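Local coordinates for SVP1-like protein 2 (Kluyveromyces lactis, PDB 4V16) that binds phosphoinositides as a PROPPIN-family beta-propeller that associates with membranes and probably takes part in protein transport, at residues T202-F207 with R216-G221; R64-A69 with D82-Q87; N282-A287 with L294-P299; G143-S148 with H157-Q162. All coordinates share one frame; numbering follows the deposited sequence.

Interaction 1 (T202-F207 with R216-G221); sequences TLIRVF and REFRRG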
loop_
_atom_site.group_PDB
_atom_site.type_symbol
_atom_site.label_atom_id
_atom_site.label_comp_id
_atom_site.label_asym_id
_atom_site.label_seq_id
_atom_site.Cartn_x
_atom_site.Cartn_y
_atom_site.Cartn_z
ATOM N N THR A 202 8.277 -4.337 16.617
ATOM C CA THR A 202 9.070 -3.516 17.526
ATOM C C THR A 202 10.109 -2.692 16.772
ATOM O O THR A 202 10.393 -1.553 17.142
ATOM C CB THR A 202 9.783 -4.379 18.582
ATOM O OG1 THR A 202 10.478 -5.455 17.940
ATOM C CG2 THR A 202 8.778 -4.949 19.570
ATOM N N LEU A 203 10.665 -3.275 15.713
ATOM C CA LEU A 203 11.719 -2.631 14.934
ATOM C C LEU A 203 11.288 -2.399 13.490
ATOM O O LEU A 203 10.734 -3.291 12.846
ATOM C CB LEU A 203 12.992 -3.478 14.961
ATOM C CG LEU A 203 13.474 -3.928 16.342
ATOM C CD1 LEU A 203 14.660 -4.871 16.206
ATOM C CD2 LEU A 203 13.834 -2.732 17.210
ATOM N N ILE A 204 11.555 -1.195 12.994
ATOM C CA ILE A 204 11.269 -0.833 11.611
ATOM C C ILE A 204 12.569 -0.446 10.913
ATOM O O ILE A 204 13.139 0.610 11.190
ATOM C CB ILE A 204 10.265 0.331 11.526
ATOM C CG1 ILE A 204 8.942 -0.065 12.186
ATOM C CG2 ILE A 204 10.027 0.735 10.074
ATOM C CD1 ILE A 204 8.081 1.114 12.555
ATOM N N ARG A 205 13.029 -1.306 10.008
ATOM C CA ARG A 205 14.312 -1.106 9.341
ATOM C C ARG A 205 14.138 -0.514 7.948
ATOM O O ARG A 205 13.136 -0.763 7.279
ATOM C CB ARG A 205 15.075 -2.428 9.253
ATOM C CG ARG A 205 15.401 -3.041 10.606
ATOM C CD ARG A 205 16.631 -3.930 10.529
ATOM N NE ARG A 205 17.045 -4.408 11.847
ATOM C CZ ARG A 205 16.770 -5.611 12.348
ATOM N NH1 ARG A 205 16.073 -6.500 11.648
ATOM N NH2 ARG A 205 17.200 -5.932 13.561
ATOM N N VAL A 206 15.125 0.275 7.528
ATOM C CA VAL A 206 15.125 0.901 6.208
ATOM C C VAL A 206 16.380 0.498 5.438
ATOM O O VAL A 206 17.494 0.643 5.941
ATOM C CB VAL A 206 15.059 2.435 6.311
ATOM C CG1 VAL A 206 15.034 3.068 4.924
ATOM C CG2 VAL A 206 13.836 2.860 7.108
ATOM N N PHE A 207 16.192 0.001 4.218
ATOM C CA PHE A 207 17.300 -0.463 3.385
ATOM C C PHE A 207 17.353 0.276 2.052
ATOM O O PHE A 207 16.329 0.749 1.555
ATOM C CB PHE A 207 17.181 -1.965 3.119
ATOM C CG PHE A 207 17.130 -2.803 4.361
ATOM C CD1 PHE A 207 15.918 -3.097 4.963
ATOM C CD2 PHE A 207 18.290 -3.312 4.916
ATOM C CE1 PHE A 207 15.867 -3.874 6.104
ATOM C CE2 PHE A 207 18.245 -4.088 6.056
ATOM C CZ PHE A 207 17.032 -4.371 6.651
ATOM N N ARG A 216 18.642 2.853 8.149
ATOM C CA ARG A 216 18.173 3.249 9.471
ATOM C C ARG A 216 17.389 2.144 10.168
ATOM O O ARG A 216 16.873 1.228 9.528
ATOM C CB ARG A 216 17.301 4.499 9.371
ATOM C CG ARG A 216 17.572 5.537 10.451
ATOM C CD ARG A 216 17.928 6.877 9.845
ATOM N NE ARG A 216 19.025 6.776 8.881
ATOM C CZ ARG A 216 19.602 7.815 8.282
ATOM N NH1 ARG A 216 19.202 9.052 8.547
ATOM N NH2 ARG A 216 20.587 7.620 7.415
ATOM N N GLU A 217 17.302 2.256 11.490
ATOM C CA GLU A 217 16.565 1.308 12.311
ATOM C C GLU A 217 15.786 2.061 13.381
ATOM O O GLU A 217 16.373 2.652 14.286
ATOM C CB GLU A 217 17.516 0.293 12.950
ATOM C CG GLU A 217 16.832 -0.734 13.843
ATOM C CD GLU A 217 17.810 -1.725 14.450
ATOM O OE1 GLU A 217 18.726 -2.179 13.730
ATOM O OE2 GLU A 217 17.666 -2.045 15.650
ATOM N N PHE A 218 14.461 2.035 13.264
ATOM C CA PHE A 218 13.586 2.732 14.197
ATOM C C PHE A 218 13.036 1.790 15.262
ATOM O O PHE A 218 13.016 0.572 15.079
ATOM C CB PHE A 218 12.432 3.394 13.447
ATOM C CG PHE A 218 12.873 4.399 12.425
ATOM C CD1 PHE A 218 13.441 5.600 12.817
ATOM C CD2 PHE A 218 12.708 4.149 11.072
ATOM C CE1 PHE A 218 13.846 6.529 11.879
ATOM C CE2 PHE A 218 13.109 5.075 10.130
ATOM C CZ PHE A 218 13.678 6.267 10.534
ATOM N N ARG A 219 12.593 2.366 16.374
ATOM C CA ARG A 219 11.985 1.605 17.456
ATOM C C ARG A 219 10.575 2.129 17.719
ATOM O O ARG A 219 10.400 3.231 18.240
ATOM C CB ARG A 219 12.846 1.690 18.717
ATOM C CG ARG A 219 12.412 0.758 19.831
ATOM C CD ARG A 219 13.610 0.207 20.588
ATOM N NE ARG A 219 13.207 -0.694 21.664
ATOM C CZ ARG A 219 12.756 -1.932 21.478
ATOM N NH1 ARG A 219 12.637 -2.428 20.253
ATOM N NH2 ARG A 219 12.415 -2.676 22.521
ATOM N N ARG A 220 9.572 1.342 17.343
ATOM C CA ARG A 220 8.181 1.758 17.491
ATOM C C ARG A 220 7.767 1.781 18.957
ATOM O O ARG A 220 7.086 2.700 19.401
ATOM C CB ARG A 220 7.254 0.830 16.704
ATOM C CG ARG A 220 5.777 1.226 16.763
ATOM C CD ARG A 220 4.867 0.011 16.772
ATOM N NE ARG A 220 5.160 -0.898 17.881
ATOM C CZ ARG A 220 4.705 -0.748 19.121
ATOM N NH1 ARG A 220 3.932 0.282 19.438
ATOM N NH2 ARG A 220 5.030 -1.634 20.053
ATOM N N GLY A 221 8.171 0.757 19.700
ATOM C CA GLY A 221 7.813 0.645 21.101
ATOM C C GLY A 221 8.459 -0.574 21.725
ATOM O O GLY A 221 9.134 -1.340 21.039
#
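I204 O receives F218 N across 2.8 Å in a nearly straight bond (174° at the hydrogen), and F218 O returns the favour to I204 N. This hydrogen-bonded pair sits in the middle of an antiparallel hairpin formed by the last two strands of a propeller blade, and its second strand ends in the FRRG signature of PROPPINs (F218 to G221), with R220 and G221 just past it. In this family the two arginines contribute to two phosphoinositide sites, and probably do so here. V206 N to R216 O (2.8 Å) continues the ladder, while R220 N to T202 O (3.0 Å) carries it just past the strand end.

On the face bearing R205 and E217 the two side chains run alongside each other. E217 is stretched out, with CG anti to the backbone N (chi1 179°), which sets OE1 in the plane of the R205 guanidinium, at its NE edge. That salt bridge is weak, 3.4 Å from NE to OE1, with the two planes almost perpendicular; R205 NH1 has a firmer partner in A177 O. Further along, L203 CD2 lies at the edge of the R219 guanidinium, near NH1.

On the other face the packing is mainly apolar: V206 CG2 meets F218 CE2 at 3.8 Å, and I204 reaches on to L239 and V241 of the next blade. R220 is held by a salt bridge to D223 and by G201 O. Its neighbour R219 lays its guanidinium against the backbone, with G221 O 3.6 Å above the centre of that plane.

Interaction 2 (R64-A69 with D82-Q87); sequences RTNYIA and DDVKKQ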
loop_
_atom_site.group_PDB
_atom_site.type_symbol
_atom_site.label_atom_id
_atom_site.label_comp_id
_atom_site.label_asym_id
_atom_site.label_seq_id
_atom_site.Cartn_x
_atom_site.Cartn_y
_atom_site.Cartn_z
ATOM N N ARG A 64 -3.828 8.546 -12.335
ATOM C CA ARG A 64 -5.079 9.280 -12.495
ATOM C C ARG A 64 -5.626 9.110 -13.911
ATOM O O ARG A 64 -6.271 10.007 -14.457
ATOM C CB ARG A 64 -4.875 10.761 -12.171
ATOM C CG ARG A 64 -4.671 11.031 -10.695
ATOM C CD ARG A 64 -4.645 12.516 -10.397
ATOM N NE ARG A 64 -5.219 12.802 -9.083
ATOM C CZ ARG A 64 -6.454 13.252 -8.866
ATOM N NH1 ARG A 64 -7.283 13.495 -9.874
ATOM N NH2 ARG A 64 -6.862 13.470 -7.626
ATOM N N THR A 65 -5.368 7.947 -14.498
ATOM C CA THR A 65 -5.828 7.651 -15.847
ATOM C C THR A 65 -7.199 6.995 -15.806
ATOM O O THR A 65 -7.835 6.927 -14.756
ATOM C CB THR A 65 -4.854 6.721 -16.594
ATOM O OG1 THR A 65 -4.936 5.398 -16.050
ATOM C CG2 THR A 65 -3.427 7.233 -16.481
ATOM N N ASN A 66 -7.642 6.509 -16.960
ATOM C CA ASN A 66 -8.934 5.848 -17.083
ATOM C C ASN A 66 -8.815 4.332 -16.935
ATOM O O ASN A 66 -9.784 3.602 -17.151
ATOM C CB ASN A 66 -9.570 6.189 -18.433
ATOM C CG ASN A 66 -8.635 5.921 -19.603
ATOM O OD1 ASN A 66 -7.459 6.285 -19.571
ATOM N ND2 ASN A 66 -9.155 5.275 -20.639
ATOM N N TYR A 67 -7.627 3.865 -16.559
ATOM C CA TYR A 67 -7.343 2.434 -16.525
ATOM C C TYR A 67 -7.523 1.850 -15.128
ATOM O O TYR A 67 -6.759 2.148 -14.210
ATOM C CB TYR A 67 -5.926 2.176 -17.038
ATOM C CG TYR A 67 -5.756 2.517 -18.503
ATOM C CD1 TYR A 67 -6.657 2.049 -19.452
ATOM C CD2 TYR A 67 -4.709 3.320 -18.935
ATOM C CE1 TYR A 67 -6.515 2.359 -20.789
ATOM C CE2 TYR A 67 -4.559 3.638 -20.275
ATOM C CZ TYR A 67 -5.467 3.153 -21.197
ATOM O OH TYR A 67 -5.330 3.460 -22.532
ATOM N N ILE A 68 -8.543 1.008 -14.992
ATOM C CA ILE A 68 -8.898 0.389 -13.722
ATOM C C ILE A 68 -8.788 -1.128 -13.836
ATOM O O ILE A 68 -9.147 -1.707 -14.860
ATOM C CB ILE A 68 -10.330 0.776 -13.298
ATOM C CG1 ILE A 68 -10.444 2.296 -13.155
ATOM C CG2 ILE A 68 -10.713 0.087 -11.989
ATOM C CD1 ILE A 68 -11.864 2.796 -13.035
ATOM N N ALA A 69 -8.286 -1.764 -12.780
ATOM C CA ALA A 69 -8.177 -3.217 -12.732
ATOM C C ALA A 69 -8.882 -3.755 -11.497
ATOM O O ALA A 69 -8.593 -3.328 -10.378
ATOM C CB ALA A 69 -6.719 -3.646 -12.733
ATOM N N ASP A 82 -11.902 -0.035 -18.856
ATOM C CA ASP A 82 -11.690 1.290 -19.423
ATOM C C ASP A 82 -12.772 2.227 -18.898
ATOM O O ASP A 82 -13.964 1.987 -19.092
ATOM C CB ASP A 82 -11.707 1.233 -20.952
ATOM C CG ASP A 82 -11.203 2.515 -21.595
ATOM O OD1 ASP A 82 -11.506 3.607 -21.076
ATOM O OD2 ASP A 82 -10.497 2.427 -22.622
ATOM N N ASP A 83 -12.346 3.300 -18.244
ATOM C CA ASP A 83 -13.255 4.162 -17.497
ATOM C C ASP A 83 -14.057 5.114 -18.390
ATOM O O ASP A 83 -15.100 5.620 -17.975
ATOM C CB ASP A 83 -12.460 4.967 -16.461
ATOM C CG ASP A 83 -13.348 5.660 -15.451
ATOM O OD1 ASP A 83 -14.504 5.221 -15.269
ATOM O OD2 ASP A 83 -12.884 6.640 -14.829
ATOM N N VAL A 84 -13.572 5.361 -19.605
ATOM C CA VAL A 84 -14.265 6.256 -20.529
ATOM C C VAL A 84 -15.067 5.448 -21.547
ATOM O O VAL A 84 -16.195 5.811 -21.884
ATOM C CB VAL A 84 -13.280 7.212 -21.259
ATOM C CG1 VAL A 84 -12.186 6.451 -21.984
ATOM C CG2 VAL A 84 -14.028 8.120 -22.221
ATOM N N LYS A 85 -14.486 4.354 -22.031
ATOM C CA LYS A 85 -15.200 3.438 -22.915
ATOM C C LYS A 85 -16.287 2.693 -22.144
ATOM O O LYS A 85 -17.266 2.227 -22.729
ATOM C CB LYS A 85 -14.246 2.430 -23.555
ATOM C CG LYS A 85 -13.418 2.952 -24.718
ATOM C CD LYS A 85 -12.698 1.793 -25.408
ATOM C CE LYS A 85 -12.007 2.220 -26.691
ATOM N NZ LYS A 85 -10.766 3.003 -26.440
ATOM N N LYS A 86 -16.101 2.584 -20.830
ATOM C CA LYS A 86 -17.061 1.911 -19.965
ATOM C C LYS A 86 -17.197 0.431 -20.360
ATOM O O LYS A 86 -18.298 -0.120 -20.409
ATOM C CB LYS A 86 -18.411 2.641 -20.020
ATOM C CG LYS A 86 -18.860 3.238 -18.698
ATOM C CD LYS A 86 -17.977 4.403 -18.291
ATOM C CE LYS A 86 -18.606 5.205 -17.162
ATOM N NZ LYS A 86 -17.651 6.156 -16.530
ATOM N N GLN A 87 -16.062 -0.211 -20.628
ATOM C CA GLN A 87 -16.047 -1.624 -20.997
ATOM C C GLN A 87 -14.712 -2.285 -20.659
ATOM O O GLN A 87 -13.738 -1.610 -20.326
ATOM C CB GLN A 87 -16.334 -1.790 -22.490
ATOM C CG GLN A 87 -15.195 -1.351 -23.396
ATOM C CD GLN A 87 -15.500 -1.585 -24.859
ATOM O OE1 GLN A 87 -16.614 -1.966 -25.222
ATOM N NE2 GLN A 87 -14.506 -1.364 -25.713
#
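N66 ND2 reaches D82 OD1 at 2.9 Å, and D83 N binds N66 O at 2.8 Å, so N66 is held by both its side chain and its backbone. The D82 end is an Asx turn with a G1 beta bulge, and it makes the bend between the third and fourth strands of a propeller blade. D82 OD1 takes three donors: N66 ND2 from above the carboxylate plane, V84 N on the anti side close to that plane, and K85 N at 3.2 Å, steeply out of it. The asparagine can reach because its CG lies between the backbone N and the carbonyl carbon (chi1 52°), which brings ND2 over to the turn, where V84 CG1 also touches it at 3.5 Å. With D82 replaced by an alanine, N66 ND2 and the two turn amides would probably lose their shared acceptor, and the bend would be less firmly set.

Behind this first shell, T65 OG1 accepts from Y67 N in an ST turn that shapes the approach to N66. I68 CD1 leans on D83 CG at 4.0 Å and packs outward against I30, F37 and I39 of the preceding blade. D83 itself is paired with K86, whose NZ binds D83 O at 3.0 Å and bridges D83 OD1. The other end of the N66 amide lies over Y67: OD1 stands 3.9 Å above the centre of the tyrosine ring.

Interaction 3 (N282-A287 with L294-P299); sequences NDCKIA and LVIVWP
C284 CB sits over one face of W298, 4.0 Å from the centroid of the six-membered ring, a CH-pi contact placed off centre toward the rim. The two residues lie at the open end of an antiparallel hairpin made by the first and second strands of the last propeller blade. C284 SG, set between its backbone N and carbonyl carbon (chi1 71°), lies 3.9 Å from I296 CG2. That methyl lies over the same indole face as C284 CB, so cysteine and isoleucine together cover one side of the tryptophan. W298 NE1, at the far edge, is bound by D305 of the third strand.

The next bump is I296 CD1. A bend at chi2 (-61°) swings it toward the other strand, where it settles into the fork of I286, 3.6 Å from CG1 and 3.8 Å from CG2. L294 CD2 closes on the same I286 CG2 from beyond, at 3.7 Å, so I286 CG2 meets two side chains that lie alongside I286, their contacts roughly at right angles. I286 and C284 then carry this surface onto V242 of the neighbouring blade.

K285, A287, V295 and V297 occupy the opposite face, where F22 of the first strand in the chain covers K285, A287 and V297, and V295 packs on V42 and I289; K285 NZ goes on to Y20 and E21. V297 N to K285 O, 3.1 Å and nearly straight, joins the backbones at the last bridge before the open end. Past the last strand residue the P299 ring fits against the other backbone, with CD 3.2 Å from D283 O.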
loop_
_atom_site.group_PDB
_atom_site.type_symbol
_atom_site.label_atom_id
_atom_site.label_comp_id
_atom_site.label_asym_id
_atom_site.label_seq_id
_atom_site.Cartn_x
_atom_site.Cartn_y
_atom_site.Cartn_z
ATOM N N ASN A 282 -10.540 -2.626 12.587
ATOM C CA ASN A 282 -9.389 -3.518 12.698
ATOM C C ASN A 282 -8.418 -3.373 11.523
ATOM O O ASN A 282 -7.482 -4.161 11.380
ATOM C CB ASN A 282 -9.857 -4.971 12.810
ATOM C CG ASN A 282 -10.806 -5.367 11.697
ATOM O OD1 ASN A 282 -10.390 -5.611 10.564
ATOM N ND2 ASN A 282 -12.092 -5.445 12.019
ATOM N N ASP A 283 -8.637 -2.358 10.692
ATOM C CA ASP A 283 -7.798 -2.131 9.519
ATOM C C ASP A 283 -7.918 -0.683 9.065
ATOM O O ASP A 283 -8.948 -0.045 9.273
ATOM C CB ASP A 283 -8.194 -3.080 8.380
ATOM C CG ASP A 283 -7.220 -3.041 7.211
ATOM O OD1 ASP A 283 -5.994 -3.078 7.449
ATOM O OD2 ASP A 283 -7.679 -2.975 6.050
ATOM N N CYS A 284 -6.856 -0.166 8.455
ATOM C CA CYS A 284 -6.883 1.167 7.866
ATOM C C CYS A 284 -5.742 1.313 6.868
ATOM O O CYS A 284 -4.927 0.401 6.710
ATOM C CB CYS A 284 -6.789 2.245 8.951
ATOM S SG CYS A 284 -5.173 2.382 9.762
ATOM N N LYS A 285 -5.693 2.452 6.186
ATOM C CA LYS A 285 -4.593 2.745 5.273
ATOM C C LYS A 285 -4.232 4.225 5.314
ATOM O O LYS A 285 -5.105 5.095 5.365
ATOM C CB LYS A 285 -4.948 2.316 3.847
ATOM C CG LYS A 285 -5.058 0.808 3.692
ATOM C CD LYS A 285 -5.212 0.381 2.243
ATOM C CE LYS A 285 -5.264 -1.137 2.128
ATOM N NZ LYS A 285 -5.378 -1.610 0.720
ATOM N N ILE A 286 -2.930 4.492 5.301
ATOM C CA ILE A 286 -2.404 5.843 5.419
ATOM C C ILE A 286 -2.186 6.459 4.039
ATOM O O ILE A 286 -1.849 5.757 3.085
ATOM C CB ILE A 286 -1.064 5.865 6.187
ATOM C CG1 ILE A 286 -1.150 5.046 7.478
ATOM C CG2 ILE A 286 -0.658 7.296 6.505
ATOM C CD1 ILE A 286 0.201 4.659 8.030
ATOM N N ALA A 287 -2.377 7.771 3.941
ATOM C CA ALA A 287 -2.087 8.502 2.714
ATOM C C ALA A 287 -1.588 9.905 3.026
ATOM O O ALA A 287 -2.254 10.670 3.722
ATOM C CB ALA A 287 -3.317 8.570 1.832
ATOM N N LEU A 294 -1.515 14.063 6.379
ATOM C CA LEU A 294 -1.866 12.657 6.201
ATOM C C LEU A 294 -3.373 12.467 6.172
ATOM O O LEU A 294 -4.125 13.310 6.666
ATOM C CB LEU A 294 -1.286 11.790 7.322
ATOM C CG LEU A 294 0.229 11.616 7.406
ATOM C CD1 LEU A 294 0.884 12.834 8.035
ATOM C CD2 LEU A 294 0.560 10.362 8.197
ATOM N N VAL A 295 -3.802 11.346 5.603
ATOM C CA VAL A 295 -5.194 10.930 5.675
ATOM C C VAL A 295 -5.269 9.446 6.025
ATOM O O VAL A 295 -4.673 8.610 5.345
ATOM C CB VAL A 295 -5.943 11.192 4.353
ATOM C CG1 VAL A 295 -7.354 10.614 4.408
ATOM C CG2 VAL A 295 -6.003 12.682 4.065
ATOM N N ILE A 296 -6.000 9.131 7.093
ATOM C CA ILE A 296 -6.253 7.748 7.484
ATOM C C ILE A 296 -7.661 7.355 7.058
ATOM O O ILE A 296 -8.635 7.956 7.508
ATOM C CB ILE A 296 -6.111 7.538 9.006
ATOM C CG1 ILE A 296 -4.762 8.056 9.511
ATOM C CG2 ILE A 296 -6.280 6.064 9.361
ATOM C CD1 ILE A 296 -3.557 7.371 8.898
ATOM N N VAL A 297 -7.764 6.350 6.193
ATOM C CA VAL A 297 -9.059 5.871 5.719
ATOM C C VAL A 297 -9.509 4.652 6.520
ATOM O O VAL A 297 -8.775 3.670 6.632
ATOM C CB VAL A 297 -9.010 5.513 4.223
ATOM C CG1 VAL A 297 -10.289 4.805 3.791
ATOM C CG2 VAL A 297 -8.789 6.769 3.392
ATOM N N TRP A 298 -10.719 4.727 7.068
ATOM C CA TRP A 298 -11.285 3.637 7.857
ATOM C C TRP A 298 -12.371 2.915 7.058
ATOM O O TRP A 298 -13.447 3.471 6.842
ATOM C CB TRP A 298 -11.862 4.167 9.168
ATOM C CG TRP A 298 -10.864 4.893 10.020
ATOM C CD1 TRP A 298 -10.685 6.242 10.099
ATOM C CD2 TRP A 298 -9.910 4.307 10.915
ATOM N NE1 TRP A 298 -9.679 6.535 10.989
ATOM C CE2 TRP A 298 -9.187 5.365 11.502
ATOM C CE3 TRP A 298 -9.596 2.993 11.277
ATOM C CZ2 TRP A 298 -8.170 5.150 12.432
ATOM C CZ3 TRP A 298 -8.585 2.781 12.199
ATOM C CH2 TRP A 298 -7.884 3.855 12.765
ATOM N N PRO A 299 -12.100 1.673 6.616
ATOM C CA PRO A 299 -13.050 0.980 5.733
ATOM C C PRO A 299 -14.403 0.672 6.376
ATOM O O PRO A 299 -15.434 1.014 5.797
ATOM C CB PRO A 299 -12.320 -0.321 5.378
ATOM C CG PRO A 299 -11.328 -0.522 6.463
ATOM C CD PRO A 299 -10.911 0.848 6.898
#

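Interaction 4 (G143-S148 with H157-Q162); sequences GLLVYS and HVTRLQ
L145 and T159 exchange backbone bonds (L145 N to T159 O 2.8 Å, T159 N to L145 O 3.0 Å), as do Y147 and H157, in an antiparallel hairpin whose strands run at 162° and form the second and third strands of a propeller blade. The chief side-chain contact is Y147 with H157. Y147 CG stands between the backbone N and the carbonyl carbon (chi1 64°), which folds the ring over its partner strand. The planes are nearly parallel (15°) but displaced, with little face-to-face overlap: H157 CB lies over the tyrosine face, 3.7 Å from its centroid, and Y147 OH lies 3.5 Å above the imidazole. T159 OG1 comes to the tyrosine edge. Replacing Y147 by a serine is likely to uncover the imidazole and leave H157 freer to turn.

The reverse face carries V146 CG2 against V158 CG2 (4.2 Å) and L144 CD1 over the flat R160 guanidinium, 3.5 Å above its plane; L144 and V146 also meet L187 and V185 of the next blade. As modelled, N149 ND2 donates to H157 NE2, consistent with an imidazole unprotonated at NE2 and probably neutral.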
loop_
_atom_site.group_PDB
_atom_site.type_symbol
_atom_site.label_atom_id
_atom_site.label_comp_id
_atom_site.label_asym_id
_atom_site.label_seq_id
_atom_site.Cartn_x
_atom_site.Cartn_y
_atom_site.Cartn_z
ATOM N N GLY A 143 8.534 0.067 -11.208
ATOM C CA GLY A 143 9.351 -0.923 -11.887
ATOM C C GLY A 143 10.234 -1.740 -10.962
ATOM O O GLY A 143 11.036 -2.553 -11.423
ATOM N N LEU A 144 10.081 -1.531 -9.657
ATOM C CA LEU A 144 10.915 -2.197 -8.661
ATOM C C LEU A 144 10.095 -3.174 -7.821
ATOM O O LEU A 144 9.179 -2.772 -7.103
ATOM C CB LEU A 144 11.585 -1.158 -7.764
ATOM C CG LEU A 144 12.838 -1.602 -7.011
ATOM C CD1 LEU A 144 13.967 -1.950 -7.971
ATOM C CD2 LEU A 144 13.272 -0.503 -6.066
ATOM N N LEU A 145 10.435 -4.456 -7.921
ATOM C CA LEU A 145 9.701 -5.516 -7.233
ATOM C C LEU A 145 10.414 -5.959 -5.962
ATOM O O LEU A 145 11.621 -6.206 -5.965
ATOM C CB LEU A 145 9.506 -6.719 -8.162
ATOM C CG LEU A 145 8.811 -7.951 -7.572
ATOM C CD1 LEU A 145 7.385 -7.627 -7.149
ATOM C CD2 LEU A 145 8.826 -9.096 -8.575
ATOM N N VAL A 146 9.649 -6.059 -4.878
ATOM C CA VAL A 146 10.156 -6.573 -3.611
ATOM C C VAL A 146 9.241 -7.688 -3.121
ATOM O O VAL A 146 8.020 -7.542 -3.120
ATOM C CB VAL A 146 10.247 -5.468 -2.538
ATOM C CG1 VAL A 146 10.768 -6.035 -1.221
ATOM C CG2 VAL A 146 11.145 -4.336 -3.020
ATOM N N TYR A 147 9.836 -8.806 -2.719
ATOM C CA TYR A 147 9.073 -9.926 -2.185
ATOM C C TYR A 147 9.923 -10.722 -1.202
ATOM O O TYR A 147 11.153 -10.672 -1.248
ATOM C CB TYR A 147 8.570 -10.832 -3.318
ATOM C CG TYR A 147 9.666 -11.511 -4.115
ATOM C CD1 TYR A 147 10.223 -10.899 -5.230
ATOM C CD2 TYR A 147 10.137 -12.769 -3.758
ATOM C CE1 TYR A 147 11.222 -11.517 -5.964
ATOM C CE2 TYR A 147 11.135 -13.394 -4.485
ATOM C CZ TYR A 147 11.673 -12.764 -5.586
ATOM O OH TYR A 147 12.666 -13.383 -6.311
ATOM N N SER A 148 9.259 -11.447 -0.306
ATOM C CA SER A 148 9.947 -12.261 0.689
ATOM C C SER A 148 10.255 -13.651 0.138
ATOM O O SER A 148 9.465 -14.216 -0.619
ATOM C CB SER A 148 9.105 -12.371 1.964
ATOM O OG SER A 148 7.803 -12.859 1.682
ATOM N N HIS A 157 13.829 -10.290 -1.494
ATOM C CA HIS A 157 14.495 -10.070 -2.771
ATOM C C HIS A 157 14.102 -8.704 -3.320
ATOM O O HIS A 157 12.928 -8.336 -3.288
ATOM C CB HIS A 157 14.125 -11.164 -3.776
ATOM C CG HIS A 157 14.518 -12.543 -3.345
ATOM N ND1 HIS A 157 15.657 -13.169 -3.802
ATOM C CD2 HIS A 157 13.920 -13.418 -2.503
ATOM C CE1 HIS A 157 15.745 -14.370 -3.260
ATOM N NE2 HIS A 157 14.703 -14.546 -2.467
ATOM N N VAL A 158 15.085 -7.957 -3.815
ATOM C CA VAL A 158 14.838 -6.661 -4.442
ATOM C C VAL A 158 15.351 -6.688 -5.878
ATOM O O VAL A 158 16.559 -6.764 -6.111
ATOM C CB VAL A 158 15.519 -5.518 -3.669
ATOM C CG1 VAL A 158 15.210 -4.173 -4.316
ATOM C CG2 VAL A 158 15.070 -5.525 -2.214
ATOM N N THR A 159 14.423 -6.620 -6.831
ATOM C CA THR A 159 14.755 -6.751 -8.247
ATOM C C THR A 159 14.085 -5.681 -9.100
ATOM O O THR A 159 12.982 -5.226 -8.795
ATOM C CB THR A 159 14.344 -8.132 -8.789
ATOM O OG1 THR A 159 13.110 -8.539 -8.184
ATOM C CG2 THR A 159 15.416 -9.166 -8.487
ATOM N N ARG A 160 14.768 -5.295 -10.174
ATOM C CA ARG A 160 14.259 -4.316 -11.127
ATOM C C ARG A 160 13.735 -5.026 -12.370
ATOM O O ARG A 160 14.455 -5.806 -12.994
ATOM C CB ARG A 160 15.359 -3.325 -11.509
ATOM C CG ARG A 160 14.915 -2.189 -12.429
ATOM C CD ARG A 160 14.505 -0.949 -11.648
ATOM N NE ARG A 160 15.586 -0.452 -10.800
ATOM C CZ ARG A 160 15.520 0.654 -10.066
ATOM N NH1 ARG A 160 14.419 1.397 -10.072
ATOM N NH2 ARG A 160 16.556 1.021 -9.325
ATOM N N LEU A 161 12.485 -4.755 -12.731
ATOM C CA LEU A 161 11.910 -5.336 -13.937
ATOM C C LEU A 161 12.476 -4.640 -15.173
ATOM O O LEU A 161 12.136 -3.491 -15.460
ATOM C CB LEU A 161 10.383 -5.229 -13.916
ATOM C CG LEU A 161 9.674 -5.814 -12.691
ATOM C CD1 LEU A 161 8.175 -5.910 -12.943
ATOM C CD2 LEU A 161 10.236 -7.175 -12.317
ATOM N N GLN A 162 13.347 -5.344 -15.891
ATOM C CA GLN A 162 13.997 -4.797 -17.078
ATOM C C GLN A 162 13.284 -5.256 -18.348
ATOM O O GLN A 162 12.151 -4.855 -18.617
ATOM C CB GLN A 162 15.462 -5.208 -17.112
#

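Overall arrangement
The four contacts fall in four of the seven blades, at different depths. Interaction 3, the first hairpin of its blade, lies about 11 Å from the chain centre; interaction 4 joins a second and third strand at about 15 Å; interactions 1 and 2 lie farther out, at about 18 and 21 Å, on opposite sides of the propeller with centres 39 Å apart. None touches another. Interactions 1 and 4 belong to adjacent blades, nearest atoms about 7 Å apart. Interactions 1 and 3 pack on strand 238-243 of the blade between them, with nearest atoms about 10 Å apart. Interaction 1 holds the FRRG signature, whose arginines probably serve the phosphoinositide sites, while the other three are structural packing.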